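Local coordinates for insecticidal protein (Brevibacillus laterosporus, PDB 7ML9) that is active against the western corn rootworm and probably kills by forming beta-barrel pores in membranes, as related epsilon-toxin-like proteins do, at residues 34-39 with 227-232; 86-91 with 221-226; 100-105 with 210-215; 110-115 with 128-133; 198-203 with 287-292. All coordinates share one frame; numbering follows the deposited sequence.

The five contacts follow one elongated molecule, and four of them use strand 201-229. Contact 1 is the buried one: a helix lies near the end of that strand, and a salt bridge joins them. Contacts 2 and 3 both pair strand 86-115 with strand 201-229, their centres about 37 Å apart. The first has a beta bulge with an asparagine pair, the second a regular ladder with one small, polar face. Contact 4 lies at the surface and has no hydrogen bond between its segments. Contact 5, about 15 Å from it between centres, mixes backbone bonds, a salt bridge and a turn. Leu114 and Tyr202 join these two.

Contact 1: 34-39 with 227-232; sequences DLARED and AWRVSP. With EDO (1,2-ethanediol), chain H.
Ala36 and Asp39, one turn apart on helix 28-48, meet Ala227 and Arg229 of strand 201-229. The tight part lies round Ala36. Its CB is 3.8 Å from Ala227 CB and 3.7 Å from the backbone atom Trp228 O. The aliphatic part of Arg229 packs on the same methyl, with Ala36 CB 3.7 Å from Arg229 CD. With only methyl groups between them, the CA atoms of Ala36 and Ala227 are 5.2 Å apart. This is helix-on-sheet packing in the epsilon-toxin-like fold, with the two short axes 38° apart. Leu35 faces helix 242-252 instead. Asp34, on the same helix, binds a sodium ion with Glu30, away from this contact.

The guanidinium of Arg229 grips one carboxylate oxygen side-on. Arg229 NE is 2.9 Å from Asp39 OD2, and Arg229 NH2 is 3.2 Å from the same Asp39 OD2. The NE bond is the straighter, at 158°. The two flat groups are 25° apart. The modelled path of the Arg229 chain is strained, and its detail is doubtful. Asp39 OD1 has a second salt bridge, to Lys248, so two cations probably stabilise the negative charge. An ethanediol, probably from the crystallisation liquor and also bonded to Lys248, donates from O1 to Asp39 OD2 over 2.6 Å.

The looser side is partly exposed. There Arg37 and Glu38 turn away from the strand. Trp228 points away from the helix, and its NE1 bonds to Ser84.

Contact 2: 86-91 with 221-226; sequences YKVNNA and ANVGGI
A classic beta bulge marks this antiparallel pairing of strands 86-115 and 201-229. Asn89 and Asn90 both face Asn222, and the register shifts by one. Asn222 O takes a bond from Asn89 N at 2.7 Å and a weak one from Asn90 N at 3.4 Å. Asn222 N donates back to Asn90 O over 2.8 Å. Regular pairing resumes at Lys87 with Gly224 and at Ala91 with Ala221. Gly224 N donates to Lys87 O, also over 2.8 Å.

The bulge brings two side-chain amides together. Asn89 ND2 donates to Asn222 OD1 over 2.9 Å, and the bond is nearly straight at 172°. The oxygen lies in the amide plane of Asn89, but the two amide planes are 59° apart. Asn222 holds CG anti to its backbone N (chi1 -180°), while Asn89 holds CG beside its own N; the two chains meet at a slant. The second bond of Asn89 ND2, to Asp266, is weak.

Val88 and Val223 lie on the other face, with Val88 CG2 4.4 Å from Val223 CG1. The Tyr86 ring comes obliquely past Val223, with Tyr86 CE1 4.2 Å from Val223 CB. Its hydroxyl bonds to Leu148 O, and residues of helix 28-48 touch the Tyr86 side chain. The amide bond probably restrains the rotation of both asparagines and adds a side-chain tie to the bulge, while the valine face adds apolar packing.

Contact 3: 100-105 with 210-215; sequences TEASGT and TGSISG
Residues 100-103 run antiparallel to 210-215, their short axes 159° apart and 4.6 Å at closest approach. Thr100 with Ser214 and Ala102 with Ser212 are hydrogen-bonded pairs, each with two backbone bonds. Ala102 N, for instance, is 2.9 Å from Ser212 O. A fifth bond, Gly104 N to Thr210 O, is straight at the hydrogen (173°), but the donor stands above the carbonyl plane.

On one face Glu101 and Ile213 meet at a non-hydrogen-bonded pair. Glu101 CG lies 3.9 Å from Ile213 CD1, and Glu101 OE2 comes to 3.7 Å from the same Ile213 CD1. The chain of Glu101 is extended beyond CG, and OE1 bonds to Gln162 N. Strands 153-160 and 266-289 also pack on Ile213. The ladder belongs to the long sheet of this aerolysin-like fold, in which strand 201-229 lies between 86-115 and 266-289.

The other face is small and polar. Ala102 CB touches Ser212 OG at 3.9 Å. A water donates to Thr100 O and is also bonded to Ser214 OG. Where the pairing ends, Thr210 OG1 sits between its backbone N and carbonyl carbon (chi1 64°). There it lies 3.2 Å from Gly104 CA, and a second water joins it to Thr105 O.

Contact 4: 110-115 with 128-133; sequences GKNVLD and PEFNYT. With EDO (1,2-ethanediol), chain I.
Phe130 reaches from segment 128-133 to the backbone of strand 86-115 at Gly110 and Lys111. Its CG is anti to the carbonyl carbon (chi1 -64°), and this sends the ring toward the other strand. Beyond CB, CD2 is the first atom to meet the partner, with Phe130 CD2 4.1 Å from Gly110 C. CE2 makes the closest approach. Phe130 CE2 is 3.6 Å from Lys111 N, which lies at the ring edge, near its plane. At the tip, Phe130 CZ is 4.2 Å from Asn112 N. The CE2 corner of the ring thus meets Lys111 edge-on, while Gly110 is approached obliquely.

Beside it, Asn112 meets Pro128. Asn112 OD1 is 3.3 Å from Pro128 CG, and Asn112 CB is 3.8 Å from the same Pro128 CG. The Asn112 and Pro128 side chains cross at a slant, in van der Waals contact. No hydrogen bond links the segments. Lys111 points away, and its NZ bonds to an ethanediol, probably from the crystallisation liquor, with Lys111 NZ 2.7 Å from the ethanediol O1.

This is packing between two strands of the aerolysin-like fold that are not neighbours in its sheet. They run nearly antiparallel, 165° apart, but at 8.1 Å between axes they do not pair. Strand 86-115 bonds instead to strand 201-229 through Gly110, Asn112 and Leu114, while Phe130 and Tyr132 bond to strand 178-189. Phe130 also packs on Ala206 of strand 201-229.

Contact 5: 198-203 with 287-292; sequences AGKTYR and IEDITD. With EDO (1,2-ethanediol), chain I.
Arg203 and Glu288 lie side by side and point the same way from a hydrogen-bonded pair of antiparallel strands. Their flat ends are turned 49° apart. Arg203 NH2 forms a salt bridge with Glu288 OE1, modelled at a short 2.5 Å; the exact length is doubtful. With CG trans to N (chi1 -174°), the Arg203 chain runs out from the strand and bends at chi3. Ile290 CG2 covers one face of the guanidinium, 4.0 Å from Arg203 NH1 and toward the rim. In the backbone, Arg203 N donates to Glu288 O, and Glu288 N returns a bond to Arg203 O.

Tyr202 is on the other face of the sheet. The Tyr202 and Ile287 side chains cross at about a right angle, with Tyr202 CD2 3.7 Å from Ile287 CG2. Asp289 comes to the ring edge, its carboxylate plane 62° from the ring. Asp289 CG is 3.6 Å from Tyr202 CE1.

Ile290 N still bonds to Thr201 O, over 3.0 Å. Next, Thr201 N donates to Thr291 OG1 over 2.9 Å, and that hydroxyl donates to the syn lone pair of Asp289 OD1, 2.6 Å away. A water bridges Lys200 NZ and Asp289 OD2. Thr291 N also donates to Asp289 OD1, so OD1 accepts two bonds from Thr291, which would hold the carboxylate in place. The bond from Thr291 N makes an Asx turn, which starts at the last residue of strand 266-289.

Contact 1: 34-39 with 227-232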
# COMPACT_ATOMS: atom_id res chain seq x y z
N ASP A 34 -17.99 -19.60 7.91
CA ASP A 34 -19.28 -19.31 7.29
C ASP A 34 -19.36 -19.90 5.90
O ASP A 34 -20.44 -20.34 5.47
CB ASP A 34 -19.54 -17.80 7.25
CG ASP A 34 -20.90 -17.46 6.65
OD1 ASP A 34 -21.92 -17.52 7.37
OD2 ASP A 34 -20.96 -17.16 5.44
N LEU A 35 -18.24 -19.92 5.17
CA LEU A 35 -18.21 -20.59 3.87
C LEU A 35 -18.66 -22.05 3.99
O LEU A 35 -19.46 -22.54 3.17
CB LEU A 35 -16.80 -20.52 3.28
CG LEU A 35 -16.57 -21.16 1.92
CD1 LEU A 35 -17.37 -20.38 0.88
CD2 LEU A 35 -15.06 -21.16 1.58
N ALA A 36 -18.15 -22.77 5.00
CA ALA A 36 -18.60 -24.15 5.22
C ALA A 36 -20.09 -24.21 5.54
O ALA A 36 -20.81 -25.06 5.01
CB ALA A 36 -17.78 -24.83 6.33
N ARG A 37 -20.57 -23.31 6.40
CA ARG A 37 -21.99 -23.27 6.72
C ARG A 37 -22.85 -22.96 5.49
O ARG A 37 -23.97 -23.47 5.37
CB ARG A 37 -22.26 -22.25 7.83
CG ARG A 37 -21.55 -22.57 9.16
CD ARG A 37 -21.66 -21.42 10.15
NE ARG A 37 -20.86 -21.71 11.34
CZ ARG A 37 -19.94 -20.90 11.85
NH1 ARG A 37 -19.69 -19.72 11.29
NH2 ARG A 37 -19.27 -21.28 12.94
N GLU A 38 -22.36 -22.11 4.58
CA GLU A 38 -23.13 -21.77 3.38
C GLU A 38 -23.31 -22.99 2.50
O GLU A 38 -24.42 -23.27 2.02
CB GLU A 38 -22.46 -20.65 2.58
CG GLU A 38 -22.30 -19.36 3.32
CD GLU A 38 -23.55 -18.51 3.27
OE1 GLU A 38 -24.52 -18.91 2.59
OE2 GLU A 38 -23.55 -17.43 3.91
N ASP A 39 -22.23 -23.73 2.25
CA ASP A 39 -22.30 -24.92 1.42
C ASP A 39 -23.23 -25.95 2.04
O ASP A 39 -24.06 -26.56 1.35
CB ASP A 39 -20.90 -25.50 1.23
CG ASP A 39 -20.87 -26.70 0.28
OD1 ASP A 39 -21.76 -26.85 -0.58
OD2 ASP A 39 -19.92 -27.48 0.39
N ALA A 227 -12.95 -27.44 4.54
CA ALA A 227 -14.23 -27.03 5.10
C ALA A 227 -15.08 -28.25 5.45
O ALA A 227 -15.27 -29.13 4.60
CB ALA A 227 -15.00 -26.13 4.13
N TRP A 228 -15.63 -28.27 6.66
CA TRP A 228 -16.34 -29.44 7.18
C TRP A 228 -17.83 -29.14 7.23
O TRP A 228 -18.26 -28.14 7.82
CB TRP A 228 -15.80 -29.86 8.56
CG TRP A 228 -14.46 -30.51 8.43
CD1 TRP A 228 -13.24 -29.88 8.33
CD2 TRP A 228 -14.20 -31.91 8.31
NE1 TRP A 228 -12.25 -30.81 8.15
CE2 TRP A 228 -12.81 -32.06 8.14
CE3 TRP A 228 -15.00 -33.06 8.34
CZ2 TRP A 228 -12.20 -33.31 8.01
CZ3 TRP A 228 -14.40 -34.29 8.20
CH2 TRP A 228 -13.02 -34.41 8.04
N ARG A 229 -18.63 -30.01 6.59
CA ARG A 229 -20.07 -29.83 6.47
C ARG A 229 -20.75 -31.20 6.57
O ARG A 229 -20.21 -32.20 6.11
CB ARG A 229 -20.49 -29.23 5.10
CG ARG A 229 -20.11 -27.79 4.85
CD ARG A 229 -18.74 -27.67 4.19
NE ARG A 229 -18.70 -28.27 2.88
CZ ARG A 229 -17.90 -29.29 2.57
NH1 ARG A 229 -17.10 -29.81 3.50
NH2 ARG A 229 -17.93 -29.81 1.35
N VAL A 230 -21.95 -31.23 7.14
CA VAL A 230 -22.77 -32.41 6.89
C VAL A 230 -23.46 -32.20 5.55
O VAL A 230 -23.77 -31.08 5.15
CB VAL A 230 -23.78 -32.70 8.01
CG1 VAL A 230 -23.04 -33.23 9.24
CG2 VAL A 230 -24.62 -31.47 8.33
N SER A 231 -23.70 -33.31 4.86
CA SER A 231 -24.16 -33.32 3.48
C SER A 231 -24.86 -34.65 3.22
O SER A 231 -24.71 -35.59 4.01
CB SER A 231 -22.98 -33.11 2.52
OG SER A 231 -22.22 -34.29 2.36
N PRO A 232 -25.64 -34.75 2.14
CA PRO A 232 -26.32 -36.04 1.88
C PRO A 232 -25.36 -37.21 1.80
O PRO A 232 -25.64 -38.27 2.38
CB PRO A 232 -27.05 -35.78 0.56
CG PRO A 232 -27.36 -34.31 0.61
CD PRO A 232 -26.12 -33.68 1.25
C1 EDO H . -18.87 -29.73 -2.23
O1 EDO H . -19.99 -29.02 -1.70
C2 EDO H . -18.01 -28.80 -3.07
O2 EDO H . -17.27 -29.59 -4.01

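Contact 2: 86-91 with 221-226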
# COMPACT_ATOMS: atom_id res chain seq x y z
N TYR A 86 -6.01 -25.10 8.55
CA TYR A 86 -5.96 -23.69 8.19
C TYR A 86 -4.52 -23.20 8.23
O TYR A 86 -3.80 -23.46 9.20
CB TYR A 86 -6.83 -22.87 9.14
CG TYR A 86 -6.65 -21.37 8.95
CD1 TYR A 86 -7.27 -20.71 7.90
CD2 TYR A 86 -5.84 -20.63 9.80
CE1 TYR A 86 -7.09 -19.33 7.71
CE2 TYR A 86 -5.65 -19.26 9.61
CZ TYR A 86 -6.28 -18.62 8.57
OH TYR A 86 -6.11 -17.25 8.38
N LYS A 87 -4.09 -22.50 7.18
CA LYS A 87 -2.69 -22.11 7.05
C LYS A 87 -2.61 -20.85 6.21
O LYS A 87 -3.29 -20.75 5.19
CB LYS A 87 -1.88 -23.24 6.40
CG LYS A 87 -0.40 -22.97 6.26
CD LYS A 87 0.34 -24.28 6.05
CE LYS A 87 1.80 -24.17 6.48
NZ LYS A 87 2.61 -23.51 5.43
N VAL A 88 -1.78 -19.90 6.62
CA VAL A 88 -1.45 -18.77 5.76
C VAL A 88 -0.23 -19.21 4.94
O VAL A 88 0.84 -19.44 5.50
CB VAL A 88 -1.17 -17.50 6.56
CG1 VAL A 88 -0.85 -16.36 5.61
CG2 VAL A 88 -2.36 -17.15 7.44
N ASN A 89 -0.41 -19.35 3.63
CA ASN A 89 0.65 -19.87 2.77
C ASN A 89 1.59 -18.78 2.26
O ASN A 89 2.80 -19.02 2.14
CB ASN A 89 0.05 -20.59 1.56
CG ASN A 89 -0.87 -21.72 1.96
OD1 ASN A 89 -0.50 -22.55 2.79
ND2 ASN A 89 -2.06 -21.76 1.38
N ASN A 90 1.04 -17.62 1.90
CA ASN A 90 1.86 -16.51 1.45
C ASN A 90 1.07 -15.23 1.62
O ASN A 90 -0.16 -15.22 1.72
CB ASN A 90 2.30 -16.69 -0.00
CG ASN A 90 3.47 -15.78 -0.36
OD1 ASN A 90 4.25 -15.39 0.50
ND2 ASN A 90 3.58 -15.44 -1.64
N ALA A 91 1.81 -14.13 1.71
CA ALA A 91 1.18 -12.82 1.80
C ALA A 91 2.03 -11.82 1.03
O ALA A 91 3.26 -11.90 1.06
CB ALA A 91 1.00 -12.38 3.26
N ALA A 221 -3.51 -12.39 0.87
CA ALA A 221 -3.00 -13.55 1.56
C ALA A 221 -3.56 -14.79 0.89
O ALA A 221 -4.75 -14.83 0.55
CB ALA A 221 -3.36 -13.51 3.06
N ASN A 222 -2.71 -15.78 0.66
CA ASN A 222 -3.12 -17.08 0.15
C ASN A 222 -3.24 -18.00 1.35
O ASN A 222 -2.26 -18.20 2.08
CB ASN A 222 -2.10 -17.60 -0.86
CG ASN A 222 -2.47 -18.96 -1.45
OD1 ASN A 222 -2.68 -19.93 -0.72
ND2 ASN A 222 -2.51 -19.03 -2.77
N VAL A 223 -4.44 -18.54 1.58
CA VAL A 223 -4.69 -19.36 2.76
C VAL A 223 -5.26 -20.71 2.34
O VAL A 223 -5.99 -20.82 1.35
CB VAL A 223 -5.63 -18.67 3.78
CG1 VAL A 223 -5.15 -17.25 4.10
CG2 VAL A 223 -7.03 -18.60 3.26
N GLY A 224 -4.92 -21.74 3.12
CA GLY A 224 -5.35 -23.10 2.85
C GLY A 224 -6.27 -23.60 3.95
O GLY A 224 -6.41 -22.98 5.01
N GLY A 225 -6.95 -24.70 3.67
CA GLY A 225 -7.87 -25.25 4.66
C GLY A 225 -8.86 -26.22 4.05
O GLY A 225 -8.97 -26.34 2.82
N ILE A 226 -9.56 -26.92 4.94
CA ILE A 226 -10.56 -27.94 4.61
C ILE A 226 -11.86 -27.55 5.30
O ILE A 226 -11.87 -27.37 6.53
CB ILE A 226 -10.12 -29.34 5.08
CG1 ILE A 226 -8.77 -29.75 4.50
CG2 ILE A 226 -11.21 -30.38 4.75
CD1 ILE A 226 -8.77 -29.84 2.98

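Contact 3: 100-105 with 210-215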
# COMPACT_ATOMS: atom_id res chain seq x y z
N THR A 100 -0.83 9.34 -7.11
CA THR A 100 -0.97 10.76 -7.41
C THR A 100 0.26 11.50 -6.88
O THR A 100 0.51 11.50 -5.66
CB THR A 100 -2.24 11.32 -6.79
OG1 THR A 100 -3.37 10.52 -7.19
CG2 THR A 100 -2.46 12.78 -7.25
N GLU A 101 1.01 12.12 -7.79
CA GLU A 101 2.19 12.92 -7.47
C GLU A 101 1.86 14.41 -7.47
O GLU A 101 1.05 14.88 -8.28
CB GLU A 101 3.31 12.65 -8.46
CG GLU A 101 3.77 11.21 -8.49
CD GLU A 101 5.22 11.06 -8.93
OE1 GLU A 101 5.89 12.10 -9.14
OE2 GLU A 101 5.70 9.91 -9.06
N ALA A 102 2.51 15.16 -6.58
CA ALA A 102 2.32 16.60 -6.49
C ALA A 102 3.66 17.28 -6.23
O ALA A 102 4.62 16.66 -5.77
CB ALA A 102 1.32 16.98 -5.39
N SER A 103 3.71 18.58 -6.53
CA SER A 103 4.87 19.42 -6.27
C SER A 103 4.64 20.23 -5.00
O SER A 103 3.53 20.71 -4.75
CB SER A 103 5.13 20.38 -7.43
OG SER A 103 5.83 19.70 -8.46
N GLY A 104 5.70 20.39 -4.21
CA GLY A 104 5.63 21.16 -2.99
C GLY A 104 6.14 22.59 -3.16
O GLY A 104 6.62 22.99 -4.22
N THR A 105 6.01 23.36 -2.09
CA THR A 105 6.57 24.70 -2.06
C THR A 105 8.09 24.61 -2.13
O THR A 105 8.69 23.82 -1.38
CB THR A 105 6.16 25.42 -0.78
OG1 THR A 105 4.73 25.56 -0.74
CG2 THR A 105 6.80 26.80 -0.71
N THR A 210 10.48 20.14 -4.01
CA THR A 210 10.02 18.95 -3.31
C THR A 210 8.84 18.31 -4.05
O THR A 210 8.16 18.95 -4.87
CB THR A 210 9.59 19.29 -1.87
OG1 THR A 210 8.47 20.17 -1.89
CG2 THR A 210 10.74 19.97 -1.08
N GLY A 211 8.59 17.04 -3.74
CA GLY A 211 7.43 16.35 -4.27
C GLY A 211 6.84 15.42 -3.23
O GLY A 211 7.48 15.05 -2.24
N SER A 212 5.59 15.05 -3.48
CA SER A 212 4.93 14.06 -2.65
C SER A 212 4.15 13.11 -3.56
O SER A 212 3.89 13.40 -4.73
CB SER A 212 4.02 14.69 -1.59
OG SER A 212 3.10 15.61 -2.17
N ILE A 213 3.83 11.96 -3.00
CA ILE A 213 3.08 10.93 -3.71
C ILE A 213 2.14 10.29 -2.69
O ILE A 213 2.45 10.21 -1.50
CB ILE A 213 4.02 9.91 -4.37
CG1 ILE A 213 3.27 8.98 -5.30
CG2 ILE A 213 4.80 9.12 -3.32
CD1 ILE A 213 4.20 8.13 -6.16
N SER A 214 0.96 9.87 -3.16
CA SER A 214 0.07 9.07 -2.32
C SER A 214 -0.68 8.10 -3.22
O SER A 214 -0.84 8.33 -4.42
CB SER A 214 -0.90 9.94 -1.53
OG SER A 214 -1.72 10.70 -2.39
N GLY A 215 -1.11 7.00 -2.62
CA GLY A 215 -1.79 6.01 -3.41
C GLY A 215 -2.38 4.91 -2.57
O GLY A 215 -2.58 5.07 -1.36
O HOH W 1 -0.55 13.38 -3.83
O HOH W 2 8.09 21.81 0.36

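Contact 4: 110-115 with 128-133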
# COMPACT_ATOMS: atom_id res chain seq x y z
N GLY A 110 19.92 28.82 0.13
CA GLY A 110 21.06 29.69 0.38
C GLY A 110 21.43 30.47 -0.86
O GLY A 110 20.75 30.41 -1.89
N LYS A 111 22.53 31.21 -0.78
CA LYS A 111 22.93 32.04 -1.92
C LYS A 111 24.43 32.31 -1.87
O LYS A 111 25.07 32.17 -0.83
CB LYS A 111 22.17 33.36 -1.94
CG LYS A 111 22.45 34.31 -0.78
CD LYS A 111 21.42 35.44 -0.80
CE LYS A 111 21.69 36.54 0.23
NZ LYS A 111 23.09 36.52 0.75
N ASN A 112 24.97 32.74 -3.01
CA ASN A 112 26.36 33.19 -3.05
C ASN A 112 26.52 34.18 -4.20
O ASN A 112 25.65 34.30 -5.06
CB ASN A 112 27.34 32.03 -3.19
CG ASN A 112 27.65 31.33 -1.85
OD1 ASN A 112 27.40 30.13 -1.71
ND2 ASN A 112 28.23 32.06 -0.89
N VAL A 113 27.63 34.91 -4.18
CA VAL A 113 27.87 36.00 -5.12
C VAL A 113 28.97 35.58 -6.09
O VAL A 113 29.96 34.95 -5.70
CB VAL A 113 28.26 37.30 -4.39
CG1 VAL A 113 28.58 38.39 -5.39
CG2 VAL A 113 27.14 37.75 -3.49
N LEU A 114 28.77 35.91 -7.36
CA LEU A 114 29.77 35.71 -8.40
C LEU A 114 30.21 37.11 -8.84
O LEU A 114 29.49 37.78 -9.58
CB LEU A 114 29.20 34.89 -9.56
CG LEU A 114 28.68 33.47 -9.25
CD1 LEU A 114 28.11 32.84 -10.53
CD2 LEU A 114 29.78 32.59 -8.64
N ASP A 115 31.36 37.55 -8.35
CA ASP A 115 31.78 38.95 -8.45
C ASP A 115 32.82 39.08 -9.56
O ASP A 115 33.98 38.69 -9.38
CB ASP A 115 32.35 39.44 -7.12
CG ASP A 115 32.69 40.93 -7.13
OD1 ASP A 115 32.49 41.60 -8.16
OD2 ASP A 115 33.16 41.42 -6.10
N PRO A 128 29.32 27.62 -5.93
CA PRO A 128 29.50 26.62 -4.87
C PRO A 128 28.46 25.52 -5.01
O PRO A 128 27.51 25.63 -5.80
CB PRO A 128 29.31 27.42 -3.58
CG PRO A 128 29.38 28.87 -3.99
CD PRO A 128 28.91 28.93 -5.40
N GLU A 129 28.65 24.45 -4.26
CA GLU A 129 27.58 23.49 -4.05
C GLU A 129 26.60 24.03 -3.02
O GLU A 129 27.00 24.64 -2.03
CB GLU A 129 28.14 22.15 -3.58
CG GLU A 129 28.94 21.47 -4.65
CD GLU A 129 29.60 20.21 -4.16
OE1 GLU A 129 29.66 20.01 -2.93
OE2 GLU A 129 30.07 19.42 -5.01
N PHE A 130 25.32 23.84 -3.28
CA PHE A 130 24.32 24.15 -2.28
C PHE A 130 23.85 22.84 -1.65
O PHE A 130 24.15 21.76 -2.16
CB PHE A 130 23.16 24.94 -2.88
CG PHE A 130 23.57 26.31 -3.40
CD1 PHE A 130 24.00 26.47 -4.71
CD2 PHE A 130 23.51 27.43 -2.58
CE1 PHE A 130 24.36 27.71 -5.20
CE2 PHE A 130 23.88 28.70 -3.06
CZ PHE A 130 24.30 28.83 -4.37
N ASN A 131 23.17 22.95 -0.52
CA ASN A 131 22.77 21.77 0.24
C ASN A 131 21.47 22.04 0.98
O ASN A 131 21.05 23.19 1.15
CB ASN A 131 23.86 21.35 1.24
CG ASN A 131 23.88 22.23 2.48
OD1 ASN A 131 23.08 22.05 3.41
ND2 ASN A 131 24.82 23.17 2.51
N TYR A 132 20.84 20.96 1.43
CA TYR A 132 19.64 21.09 2.24
C TYR A 132 19.53 19.82 3.07
O TYR A 132 19.83 18.74 2.57
CB TYR A 132 18.37 21.30 1.39
CG TYR A 132 17.26 22.00 2.14
CD1 TYR A 132 16.34 21.28 2.89
CD2 TYR A 132 17.14 23.38 2.10
CE1 TYR A 132 15.33 21.92 3.59
CE2 TYR A 132 16.13 24.03 2.79
CZ TYR A 132 15.23 23.29 3.53
OH TYR A 132 14.24 23.93 4.22
N THR A 133 19.16 19.97 4.33
CA THR A 133 18.97 18.82 5.22
C THR A 133 17.47 18.56 5.29
O THR A 133 16.71 19.38 5.81
CB THR A 133 19.57 19.07 6.59
OG1 THR A 133 20.99 19.20 6.44
CG2 THR A 133 19.26 17.89 7.53
C1 EDO I . 24.27 39.01 -1.80
O1 EDO I . 24.48 37.68 -1.30
C2 EDO I . 23.14 39.68 -1.05
O2 EDO I . 22.23 40.23 -2.01

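Contact 5: 198-203 with 287-292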
# COMPACT_ATOMS: atom_id res chain seq x y z
N ALA A 198 32.20 40.89 -18.00
CA ALA A 198 33.12 41.85 -17.40
C ALA A 198 32.36 42.96 -16.68
O ALA A 198 31.37 43.49 -17.19
CB ALA A 198 34.04 42.43 -18.48
N GLY A 199 32.82 43.31 -15.48
CA GLY A 199 32.23 44.37 -14.71
C GLY A 199 30.91 44.04 -14.04
O GLY A 199 30.33 44.92 -13.39
N LYS A 200 30.42 42.81 -14.15
CA LYS A 200 29.12 42.46 -13.59
C LYS A 200 29.28 41.68 -12.28
O LYS A 200 30.26 40.97 -12.07
CB LYS A 200 28.31 41.63 -14.58
CG LYS A 200 28.03 42.30 -15.91
CD LYS A 200 27.27 43.60 -15.77
CE LYS A 200 26.80 44.09 -17.13
NZ LYS A 200 26.19 45.44 -17.02
N THR A 201 28.32 41.86 -11.39
CA THR A 201 28.24 41.07 -10.18
C THR A 201 26.91 40.33 -10.20
O THR A 201 25.85 40.96 -10.34
CB THR A 201 28.34 41.93 -8.92
OG1 THR A 201 29.58 42.66 -8.94
CG2 THR A 201 28.30 41.05 -7.68
N TYR A 202 26.97 39.01 -10.10
CA TYR A 202 25.79 38.17 -10.11
C TYR A 202 25.57 37.53 -8.74
O TYR A 202 26.50 37.34 -7.96
CB TYR A 202 25.91 37.07 -11.18
CG TYR A 202 25.65 37.53 -12.59
CD1 TYR A 202 25.35 38.86 -12.88
CD2 TYR A 202 25.69 36.61 -13.64
CE1 TYR A 202 25.11 39.26 -14.18
CE2 TYR A 202 25.45 37.01 -14.94
CZ TYR A 202 25.17 38.34 -15.20
OH TYR A 202 24.92 38.73 -16.49
N ARG A 203 24.31 37.25 -8.44
CA ARG A 203 23.92 36.55 -7.23
C ARG A 203 23.24 35.26 -7.65
O ARG A 203 22.37 35.29 -8.53
CB ARG A 203 22.97 37.41 -6.39
CG ARG A 203 22.61 36.83 -5.06
CD ARG A 203 22.02 37.92 -4.19
NE ARG A 203 20.60 38.09 -4.45
CZ ARG A 203 19.91 39.18 -4.13
NH1 ARG A 203 20.52 40.20 -3.54
NH2 ARG A 203 18.61 39.25 -4.41
N ILE A 287 19.63 33.08 -11.13
CA ILE A 287 20.78 33.97 -11.31
C ILE A 287 20.29 35.40 -11.45
O ILE A 287 19.51 35.70 -12.36
CB ILE A 287 21.60 33.57 -12.55
CG1 ILE A 287 21.85 32.07 -12.57
CG2 ILE A 287 22.90 34.40 -12.61
CD1 ILE A 287 22.60 31.55 -11.38
N GLU A 288 20.74 36.28 -10.56
CA GLU A 288 20.32 37.67 -10.55
C GLU A 288 21.50 38.60 -10.82
O GLU A 288 22.59 38.40 -10.27
CB GLU A 288 19.68 38.06 -9.22
CG GLU A 288 18.37 37.36 -8.92
CD GLU A 288 17.77 37.80 -7.59
OE1 GLU A 288 18.50 38.43 -6.79
OE2 GLU A 288 16.57 37.52 -7.36
N ASP A 289 21.27 39.61 -11.64
CA ASP A 289 22.25 40.66 -11.89
C ASP A 289 22.07 41.72 -10.80
O ASP A 289 21.04 42.40 -10.75
CB ASP A 289 22.06 41.25 -13.28
CG ASP A 289 23.18 42.22 -13.68
OD1 ASP A 289 23.96 42.64 -12.81
OD2 ASP A 289 23.27 42.53 -14.89
N ILE A 290 23.06 41.84 -9.91
CA ILE A 290 23.01 42.82 -8.84
C ILE A 290 24.08 43.88 -9.02
O ILE A 290 24.46 44.54 -8.05
CB ILE A 290 23.11 42.15 -7.46
CG1 ILE A 290 24.37 41.30 -7.38
CG2 ILE A 290 21.87 41.31 -7.19
CD1 ILE A 290 24.83 41.04 -5.95
N THR A 291 24.61 44.03 -10.23
CA THR A 291 25.63 45.04 -10.51
C THR A 291 25.18 46.42 -10.04
O THR A 291 25.88 47.08 -9.26
CB THR A 291 25.94 45.04 -12.01
OG1 THR A 291 26.29 43.72 -12.43
CG2 THR A 291 27.08 46.01 -12.33
N ASP A 292 24.00 46.86 -10.47
CA ASP A 292 23.45 48.13 -10.00
C ASP A 292 23.03 48.10 -8.52
O ASP A 292 22.37 49.07 -8.11
CB ASP A 292 22.25 48.55 -10.86
CG ASP A 292 22.61 48.63 -12.34
OD1 ASP A 292 23.81 48.80 -12.66
OD2 ASP A 292 21.69 48.52 -13.18
C1 EDO I . 24.27 39.01 -1.80
O1 EDO I . 24.48 37.68 -1.30
C2 EDO I . 23.14 39.68 -1.05
O2 EDO I . 22.23 40.23 -2.01
O HOH W 3 24.16 45.01 -15.54